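Local coordinates for bifunctional GH43-CE protein (PDB 6MLY) that probably degrades arabinoxylan, combining a family 43 glycoside hydrolase, likely a beta-xylosidase, with a carbohydrate esterase domain in one chain, at residues I26-A30 and R373-P377; L400-K404 and M477-H483; E447-R451 and I514-W519. One frame throughout, in Å; residues are numbered along the deposited sequence.

Interaction 1 of 3, residues I26-A30 and R373-P377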
loop_
_atom_site.group_PDB
_atom_site.type_symbol
_atom_site.label_atom_id
_atom_site.label_comp_id
_atom_site.label_asym_id
_atom_site.label_seq_id
_atom_site.Cartn_x
_atom_site.Cartn_y
_atom_site.Cartn_z
ATOM N N ILE A 26 17.106 -6.217 10.120
ATOM C CA ILE A 26 15.667 -6.482 10.191
ATOM C C ILE A 26 14.935 -5.418 9.364
ATOM O O ILE A 26 14.823 -4.270 9.791
ATOM C CB ILE A 26 15.161 -6.499 11.650
ATOM C CG1 ILE A 26 15.837 -7.593 12.482
ATOM C CG2 ILE A 26 13.638 -6.614 11.680
ATOM C CD1 ILE A 26 15.424 -7.609 13.934
ATOM N N TYR A 27 14.424 -5.808 8.192
ATOM C CA TYR A 27 13.624 -4.905 7.379
ATOM C C TYR A 27 12.167 -4.981 7.852
ATOM O O TYR A 27 11.308 -5.540 7.163
ATOM C CB TYR A 27 13.772 -5.238 5.892
ATOM C CG TYR A 27 13.661 -4.056 4.960
ATOM C CD1 TYR A 27 14.463 -3.964 3.833
ATOM C CD2 TYR A 27 12.777 -3.016 5.209
ATOM C CE1 TYR A 27 14.377 -2.884 2.968
ATOM C CE2 TYR A 27 12.681 -1.928 4.356
ATOM C CZ TYR A 27 13.479 -1.862 3.228
ATOM O OH TYR A 27 13.373 -0.798 2.380
ATOM N N ALA A 28 11.909 -4.420 9.040
ATOM C CA ALA A 28 10.582 -4.432 9.662
ATOM C C ALA A 28 10.585 -3.556 10.918
ATOM O O ALA A 28 11.642 -3.206 11.443
ATOM C CB ALA A 28 10.165 -5.844 9.998
ATOM N N ASP A 29 9.379 -3.238 11.393
ATOM C CA ASP A 29 9.141 -2.275 12.452
ATOM C C ASP A 29 9.496 -2.918 13.801
ATOM O O ASP A 29 8.676 -3.608 14.410
ATOM C CB ASP A 29 7.695 -1.777 12.380
ATOM C CG ASP A 29 7.369 -0.594 13.272
ATOM O OD1 ASP A 29 8.145 0.385 13.274
ATOM O OD2 ASP A 29 6.323 -0.655 13.945
ATOM N N ALA A 30 10.744 -2.695 14.233
ATOM C CA ALA A 30 11.253 -3.110 15.538
ATOM C C ALA A 30 11.933 -1.915 16.197
ATOM O O ALA A 30 13.154 -1.882 16.324
ATOM C CB ALA A 30 12.202 -4.273 15.380
ATOM N N ARG A 373 3.479 -7.948 11.479
ATOM C CA ARG A 373 4.193 -6.815 10.878
ATOM C C ARG A 373 4.160 -6.965 9.348
ATOM O O ARG A 373 3.948 -8.061 8.830
ATOM C CB ARG A 373 5.631 -6.742 11.415
ATOM C CG ARG A 373 5.742 -6.424 12.901
ATOM C CD ARG A 373 7.171 -6.504 13.418
ATOM N NE ARG A 373 7.300 -6.151 14.832
ATOM C CZ ARG A 373 7.124 -6.991 15.850
ATOM N NH1 ARG A 373 7.018 -8.290 15.635
ATOM N NH2 ARG A 373 7.040 -6.530 17.085
ATOM N N THR A 374 4.331 -5.850 8.633
ATOM C CA THR A 374 4.716 -5.888 7.232
ATOM C C THR A 374 6.241 -5.954 7.167
ATOM O O THR A 374 6.914 -5.521 8.098
ATOM C CB THR A 374 4.181 -4.681 6.455
ATOM O OG1 THR A 374 4.580 -3.487 7.123
ATOM C CG2 THR A 374 2.675 -4.705 6.300
ATOM N N ILE A 375 6.775 -6.505 6.077
ATOM C CA ILE A 375 8.209 -6.698 5.947
ATOM C C ILE A 375 8.678 -6.087 4.626
ATOM O O ILE A 375 7.910 -6.011 3.674
ATOM C CB ILE A 375 8.570 -8.191 6.065
ATOM C CG1 ILE A 375 8.041 -9.018 4.892
ATOM C CG2 ILE A 375 8.089 -8.744 7.398
ATOM C CD1 ILE A 375 8.424 -10.480 4.953
ATOM N N GLY A 376 9.945 -5.661 4.595
ATOM C CA GLY A 376 10.580 -5.114 3.397
ATOM C C GLY A 376 11.590 -6.090 2.794
ATOM O O GLY A 376 11.977 -7.065 3.439
ATOM N N PRO A 377 12.028 -5.814 1.557
ATOM C CA PRO A 377 11.654 -4.628 0.798
ATOM C C PRO A 377 10.253 -4.692 0.163
ATOM O O PRO A 377 9.649 -3.646 -0.083
ATOM C CB PRO A 377 12.725 -4.540 -0.300
ATOM C CG PRO A 377 13.112 -5.977 -0.536
ATOM C CD PRO A 377 13.042 -6.603 0.840
#
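Y27 and A28 run beside I375 and G376 in roughly opposite directions, the touching parts of the two irregular segments being directed 148° apart, with the CA atoms of Y27 and G376 separated by 5.0 Å and a nearly straight hydrogen bond of 2.9 Å from G376 N to Y27 O. The same carbonyl oxygen also receives a CA-H...O contact from I375, at 3.5 Å from I375 CA to Y27 O. Y27 sits at the centre of an inverse gamma turn, and its ring lies over the backbone of G376 and P377. With no side chain at G376, its CA packs directly on the ring face, 3.8 Å from the centroid of the Y27 ring in a CH-pi contact, and P377 CA approaches the same face from slightly farther off, while P377 CB reaches CE1 of the tyrosine. At the other end R373 stretches along the contact, its chain extended from CG to NE (chi2 174°, chi3 178°), and delivers NE to D29 O at 2.9 Å through a bent bond. The carboxylate of D29 turns elsewhere, accepting from the backbone N of R275 and of G486. Between these ends A28 CB rests against T374 O at 3.8 Å. The join is thus made between the glycosidase part of the chain and its concanavalin A-like part, and its chemistry is mostly that of backbone carbonyls: two of them are satisfied across the seam, one by an amide and one by a guanidinium N-H, with an aromatic face packed on a glycine-proline step.

Interaction 2 of 3, residues L400-K404 and M477-H483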
loop_
_atom_site.group_PDB
_atom_site.type_symbol
_atom_site.label_atom_id
_atom_site.label_comp_id
_atom_site.label_asym_id
_atom_site.label_seq_id
_atom_site.Cartn_x
_atom_site.Cartn_y
_atom_site.Cartn_z
ATOM N N LEU A 400 -4.330 -3.574 5.358
ATOM C CA LEU A 400 -3.083 -2.892 5.651
ATOM C C LEU A 400 -3.435 -1.731 6.583
ATOM O O LEU A 400 -4.129 -0.801 6.174
ATOM C CB LEU A 400 -2.428 -2.406 4.353
ATOM C CG LEU A 400 -2.096 -3.504 3.344
ATOM C CD1 LEU A 400 -1.572 -2.922 2.041
ATOM C CD2 LEU A 400 -1.099 -4.497 3.915
ATOM N N PHE A 401 -2.969 -1.826 7.837
ATOM C CA PHE A 401 -3.628 -1.174 8.963
ATOM C C PHE A 401 -2.746 -0.082 9.583
ATOM O O PHE A 401 -1.672 -0.361 10.115
ATOM C CB PHE A 401 -4.022 -2.223 10.004
ATOM C CG PHE A 401 -4.734 -1.665 11.209
ATOM C CD1 PHE A 401 -6.097 -1.410 11.170
ATOM C CD2 PHE A 401 -4.041 -1.397 12.381
ATOM C CE1 PHE A 401 -6.752 -0.894 12.276
ATOM C CE2 PHE A 401 -4.697 -0.884 13.490
ATOM C CZ PHE A 401 -6.050 -0.635 13.437
ATOM N N GLN A 402 -3.226 1.164 9.482
ATOM C CA GLN A 402 -2.872 2.252 10.394
ATOM C C GLN A 402 -4.031 3.265 10.416
ATOM O O GLN A 402 -5.187 2.868 10.299
ATOM C CB GLN A 402 -1.521 2.870 10.028
ATOM C CG GLN A 402 -0.809 3.462 11.239
ATOM C CD GLN A 402 0.401 4.275 10.860
ATOM O OE1 GLN A 402 1.293 3.796 10.167
ATOM N NE2 GLN A 402 0.445 5.512 11.322
ATOM N N ARG A 403 -3.733 4.559 10.600
ATOM C CA ARG A 403 -4.744 5.607 10.592
ATOM C C ARG A 403 -5.285 5.739 9.169
ATOM O O ARG A 403 -6.491 5.729 8.957
ATOM C CB ARG A 403 -4.158 6.941 11.061
ATOM C CG ARG A 403 -5.122 8.116 10.978
ATOM C CD ARG A 403 -4.395 9.443 11.088
ATOM N NE ARG A 403 -5.299 10.551 11.371
ATOM C CZ ARG A 403 -5.612 10.988 12.590
ATOM N NH1 ARG A 403 -5.054 10.443 13.660
ATOM N NH2 ARG A 403 -6.479 11.974 12.732
ATOM N N LYS A 404 -4.350 5.873 8.223
ATOM C CA LYS A 404 -4.611 5.844 6.800
ATOM C C LYS A 404 -4.509 4.394 6.319
ATOM O O LYS A 404 -3.486 3.985 5.774
ATOM C CB LYS A 404 -3.623 6.768 6.086
ATOM C CG LYS A 404 -3.691 8.216 6.548
ATOM C CD LYS A 404 -3.091 9.200 5.576
ATOM C CE LYS A 404 -3.340 10.636 5.983
ATOM N NZ LYS A 404 -2.632 11.579 5.087
ATOM N N MET A 477 0.286 4.406 1.219
ATOM C CA MET A 477 0.622 4.298 2.632
ATOM C C MET A 477 1.420 5.538 3.060
ATOM O O MET A 477 2.340 5.951 2.355
ATOM C CB MET A 477 1.463 3.042 2.894
ATOM C CG MET A 477 0.694 1.742 2.739
ATOM S SD MET A 477 1.801 0.301 2.486
ATOM C CE MET A 477 0.880 -0.927 3.456
ATOM N N GLN A 478 1.041 6.133 4.199
ATOM C CA GLN A 478 1.834 7.183 4.844
ATOM C C GLN A 478 2.056 6.816 6.321
ATOM O O GLN A 478 1.135 6.349 7.014
ATOM C CB GLN A 478 1.172 8.559 4.709
ATOM C CG GLN A 478 2.121 9.708 5.053
ATOM C CD GLN A 478 1.449 11.035 5.318
ATOM O OE1 GLN A 478 0.270 11.240 5.030
ATOM N NE2 GLN A 478 2.210 11.962 5.877
ATOM N N TYR A 479 3.291 7.038 6.790
ATOM C CA TYR A 479 3.682 6.783 8.162
ATOM C C TYR A 479 3.267 7.977 9.032
ATOM O O TYR A 479 4.043 8.912 9.232
ATOM C CB TYR A 479 5.186 6.507 8.244
ATOM C CG TYR A 479 5.660 6.114 9.620
ATOM C CD1 TYR A 479 5.477 4.825 10.093
ATOM C CD2 TYR A 479 6.273 7.033 10.459
ATOM C CE1 TYR A 479 5.899 4.457 11.359
ATOM C CE2 TYR A 479 6.699 6.683 11.729
ATOM C CZ TYR A 479 6.513 5.388 12.181
ATOM O OH TYR A 479 6.923 5.020 13.431
ATOM N N THR A 480 2.029 7.923 9.537
ATOM C CA THR A 480 1.406 9.001 10.310
ATOM C C THR A 480 1.602 8.727 11.806
ATOM O O THR A 480 1.912 7.601 12.200
ATOM C CB THR A 480 -0.075 9.152 9.923
ATOM O OG1 THR A 480 -0.799 7.974 10.285
ATOM C CG2 THR A 480 -0.276 9.386 8.441
ATOM N N MET A 481 1.421 9.773 12.624
ATOM C CA MET A 481 1.534 9.701 14.094
ATOM C C MET A 481 0.344 10.433 14.712
ATOM O O MET A 481 0.317 11.663 14.699
ATOM C CB MET A 481 2.837 10.342 14.590
ATOM N N PRO A 482 -0.643 9.698 15.252
ATOM C CA PRO A 482 -0.675 8.244 15.373
ATOM C C PRO A 482 -0.818 7.566 14.012
ATOM O O PRO A 482 -1.068 8.250 13.022
ATOM C CB PRO A 482 -1.896 7.940 16.265
ATOM C CG PRO A 482 -2.659 9.236 16.336
ATOM C CD PRO A 482 -1.604 10.305 16.174
ATOM N N HIS A 483 -0.682 6.229 13.950
ATOM C CA HIS A 483 -0.545 5.333 15.093
ATOM C C HIS A 483 0.917 5.184 15.549
ATOM O O HIS A 483 1.186 4.413 16.479
ATOM C CB HIS A 483 -1.142 3.952 14.759
ATOM C CG HIS A 483 -2.580 3.964 14.350
ATOM N ND1 HIS A 483 -3.472 4.936 14.771
ATOM C CD2 HIS A 483 -3.298 3.107 13.589
ATOM C CE1 HIS A 483 -4.668 4.686 14.265
ATOM N NE2 HIS A 483 -4.588 3.568 13.537
#
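Q402 and H483 have the largest areas buried here, and they pass each other in opposite directions, Q402 CG lying 3.4 Å from H483 CD2. With CG anti to the backbone N (chi1 -152°) and the chain extended beyond it, Q402 reaches into the bend formed by residues 478-483, where its amide end lies beside T480 and the backbone of H483. T480 OG1 itself donates to P482 O at 2.8 Å, in the carbonyl plane and on a lone pair, a bond that ties the bend together beside the cis peptides preceding P482 and H483. The imidazole of H483 lies against the main chain of Q402 and R403. One face receives R403 CB in a CH-pi contact, 4.2 Å from the ring centroid, and the arginine then runs outward until NH1 comes 3.8 Å from P482 CG, which lies at the guanidinium edge. K404, third in buried area, extends across T480 at about a right angle, its CD 4.0 Å from T480 CG2, and its NZ donates to Q478 OE1 at 2.9 Å, nearly in line with the amide C=O. With K404 cut back to an alanine, Q478 OE1 is likely to lose this donor and T480 CG2 the methylenes that lie across it. Deeper in, M477 CE meets L400 CD1 at 3.5 Å. The contact joins the end of strand 395-401 to the loop between strands 469-476 and 488-491 in the concanavalin A-like domain. Y487 OH bonds to both K404 O and Q478 O, Y91 of the glycosidase part stacks on H483, and L400 and M477 both pack on C448 of strand 441-449.

Interaction 3 of 3, residues E447-R451 and I514-W519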
loop_
_atom_site.group_PDB
_atom_site.type_symbol
_atom_site.label_atom_id
_atom_site.label_comp_id
_atom_site.label_asym_id
_atom_site.label_seq_id
_atom_site.Cartn_x
_atom_site.Cartn_y
_atom_site.Cartn_z
ATOM N N GLU A 447 -0.698 -6.726 -1.199
ATOM C CA GLU A 447 0.706 -6.568 -1.577
ATOM C C GLU A 447 1.234 -5.241 -1.020
ATOM O O GLU A 447 0.465 -4.306 -0.795
ATOM C CB GLU A 447 0.875 -6.594 -3.097
ATOM C CG GLU A 447 0.439 -7.897 -3.748
ATOM C CD GLU A 447 0.909 -8.065 -5.183
ATOM O OE1 GLU A 447 0.538 -7.216 -6.025
ATOM O OE2 GLU A 447 1.660 -9.034 -5.448
ATOM N N CYS A 448 2.555 -5.190 -0.810
ATOM C CA CYS A 448 3.263 -4.017 -0.294
ATOM C C CYS A 448 4.567 -3.818 -1.074
ATOM O O CYS A 448 5.399 -4.731 -1.145
ATOM C CB CYS A 448 3.616 -4.174 1.183
ATOM S SG CYS A 448 2.186 -4.188 2.303
ATOM N N ASP A 449 4.732 -2.624 -1.654
ATOM C CA ASP A 449 5.985 -2.226 -2.286
ATOM C C ASP A 449 6.567 -1.056 -1.489
ATOM O O ASP A 449 6.075 0.074 -1.582
ATOM C CB ASP A 449 5.814 -1.872 -3.770
ATOM C CG ASP A 449 7.135 -1.794 -4.522
ATOM O OD1 ASP A 449 8.132 -2.323 -3.996
ATOM O OD2 ASP A 449 7.168 -1.205 -5.620
ATOM N N PHE A 450 7.591 -1.365 -0.686
ATOM C CA PHE A 450 8.360 -0.380 0.063
ATOM C C PHE A 450 9.633 -0.012 -0.716
ATOM O O PHE A 450 10.280 0.975 -0.387
ATOM C CB PHE A 450 8.671 -0.907 1.469
ATOM C CG PHE A 450 7.454 -1.288 2.282
ATOM C CD1 PHE A 450 6.607 -0.315 2.797
ATOM C CD2 PHE A 450 7.146 -2.619 2.529
ATOM C CE1 PHE A 450 5.487 -0.661 3.541
ATOM C CE2 PHE A 450 6.026 -2.963 3.274
ATOM C CZ PHE A 450 5.197 -1.984 3.776
ATOM N N ARG A 451 9.966 -0.788 -1.759
ATOM C CA ARG A 451 11.164 -0.562 -2.592
ATOM C C ARG A 451 11.337 0.942 -2.839
ATOM O O ARG A 451 10.504 1.562 -3.495
ATOM C CB ARG A 451 11.062 -1.278 -3.945
ATOM C CG ARG A 451 11.159 -2.797 -3.876
ATOM C CD ARG A 451 11.026 -3.504 -5.219
ATOM N NE ARG A 451 9.792 -3.174 -5.925
ATOM C CZ ARG A 451 9.028 -4.045 -6.573
ATOM N NH1 ARG A 451 9.385 -5.315 -6.660
ATOM N NH2 ARG A 451 7.898 -3.640 -7.120
ATOM N N ILE A 514 6.726 -10.818 -4.320
ATOM C CA ILE A 514 5.681 -9.929 -4.852
ATOM C C ILE A 514 5.421 -10.321 -6.314
ATOM O O ILE A 514 6.323 -10.794 -7.004
ATOM C CB ILE A 514 6.086 -8.444 -4.696
ATOM C CG1 ILE A 514 4.931 -7.500 -5.046
ATOM C CG2 ILE A 514 7.342 -8.121 -5.500
ATOM C CD1 ILE A 514 5.194 -6.050 -4.706
ATOM N N SER A 515 4.179 -10.132 -6.771
ATOM C CA SER A 515 3.780 -10.475 -8.152
ATOM C C SER A 515 4.432 -9.511 -9.154
ATOM O O SER A 515 5.015 -9.945 -10.149
ATOM C CB SER A 515 2.282 -10.479 -8.308
ATOM O OG SER A 515 1.752 -9.169 -8.165
ATOM N N ASP A 516 4.335 -8.208 -8.867
ATOM C CA ASP A 516 4.733 -7.161 -9.793
ATOM C C ASP A 516 3.941 -7.381 -11.088
ATOM O O ASP A 516 4.519 -7.553 -12.157
ATOM C CB ASP A 516 6.253 -7.125 -10.003
ATOM C CG ASP A 516 6.980 -5.972 -9.321
ATOM O OD1 ASP A 516 6.323 -4.951 -9.007
ATOM O OD2 ASP A 516 8.211 -6.092 -9.130
ATOM N N CYS A 517 2.612 -7.439 -10.936
ATOM C CA CYS A 517 1.636 -7.437 -12.020
ATOM C C CYS A 517 0.745 -6.192 -11.899
ATOM O O CYS A 517 -0.298 -6.115 -12.538
ATOM C CB CYS A 517 0.753 -8.681 -11.974
ATOM S SG CYS A 517 1.671 -10.242 -11.978
ATOM N N ARG A 518 1.166 -5.235 -11.062
ATOM C CA ARG A 518 0.415 -4.014 -10.760
ATOM C C ARG A 518 1.399 -2.929 -10.318
ATOM O O ARG A 518 2.105 -3.099 -9.328
ATOM C CB ARG A 518 -0.624 -4.245 -9.653
ATOM C CG ARG A 518 -2.072 -4.045 -10.081
ATOM C CD ARG A 518 -3.086 -4.405 -9.000
ATOM N NE ARG A 518 -3.584 -3.271 -8.169
ATOM C CZ ARG A 518 -4.406 -3.393 -7.043
ATOM N NH1 ARG A 518 -4.727 -4.611 -6.625
ATOM N NH2 ARG A 518 -4.944 -2.319 -6.421
ATOM N N TRP A 519 1.454 -1.839 -11.086
ATOM C CA TRP A 519 2.049 -0.585 -10.658
ATOM C C TRP A 519 1.018 0.518 -10.888
ATOM O O TRP A 519 0.622 0.746 -12.023
ATOM C CB TRP A 519 3.334 -0.272 -11.432
ATOM C CG TRP A 519 4.378 -1.343 -11.420
ATOM C CD1 TRP A 519 5.500 -1.378 -10.649
ATOM C CD2 TRP A 519 4.428 -2.513 -12.257
ATOM N NE1 TRP A 519 6.237 -2.496 -10.932
ATOM C CE2 TRP A 519 5.607 -3.211 -11.917
ATOM C CE3 TRP A 519 3.597 -3.039 -13.255
ATOM C CZ2 TRP A 519 5.967 -4.410 -12.531
ATOM C CZ3 TRP A 519 3.955 -4.222 -13.865
ATOM C CH2 TRP A 519 5.126 -4.895 -13.506
#
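R451 and D516 approach from opposite directions and meet end-on, the guanidinium and carboxylate planes turned only 21° apart. NH2 of R451 lies 2.8 Å from D516 OD1, which sits at the guanidinium edge and in its plane, whereas NH1 of R451 reaches D516 OD2 at 2.8 Å from above the carboxylate plane. A bend at chi3 (-56°) turns the arginine back so that D449 also engages it, with D449 OD1 2.7 Å from R451 NE. One arginine is therefore shared by two acids, and its positive charge probably offsets the repulsion between them. D449 OD1 also accepts from R451 N in an Asx turn. E447 makes the second polar grip: its OE2 receives S515 OG at 2.7 Å on the syn lone pair and S515 N at 3.0 Å on the same syn side, so hydroxyl and amide together hold the carboxylate. I514 lies between the two polar groups and crosses E447 at about a right angle, its CG1 3.6 Å from E447 OE2 and its CG2 near R451 NH1. Strand 441-449 and the turn after it are thereby tied to the linker that enters strand 518-523 of the esterase sheet. Strands 378-386 and 456-462 flank strand 441-449; Y460, on the latter, bonds to E447 OE1 and packs against R518.

Interactions 1 and 3 lie at boundaries: interaction 1 joins the glycosidase part to the concanavalin A-like part, and interaction 3 ties that same part to the segment leading into the esterase. Both segments of interaction 2 belong to the middle domain, although H483 also stacks on Y91 of the glycosidase part. Interaction 1 is buried and relies on backbone carbonyls and a tyrosine face, whereas interactions 2 and 3 are only partly buried, the one built on amide, lysine and imidazole contacts, the other on carboxylates and an arginine. The three converge at C448 and F450: P377 O probably accepts from F450 N, and C448 SG lies 3.7 Å from both L400 CD2 and M477 CE.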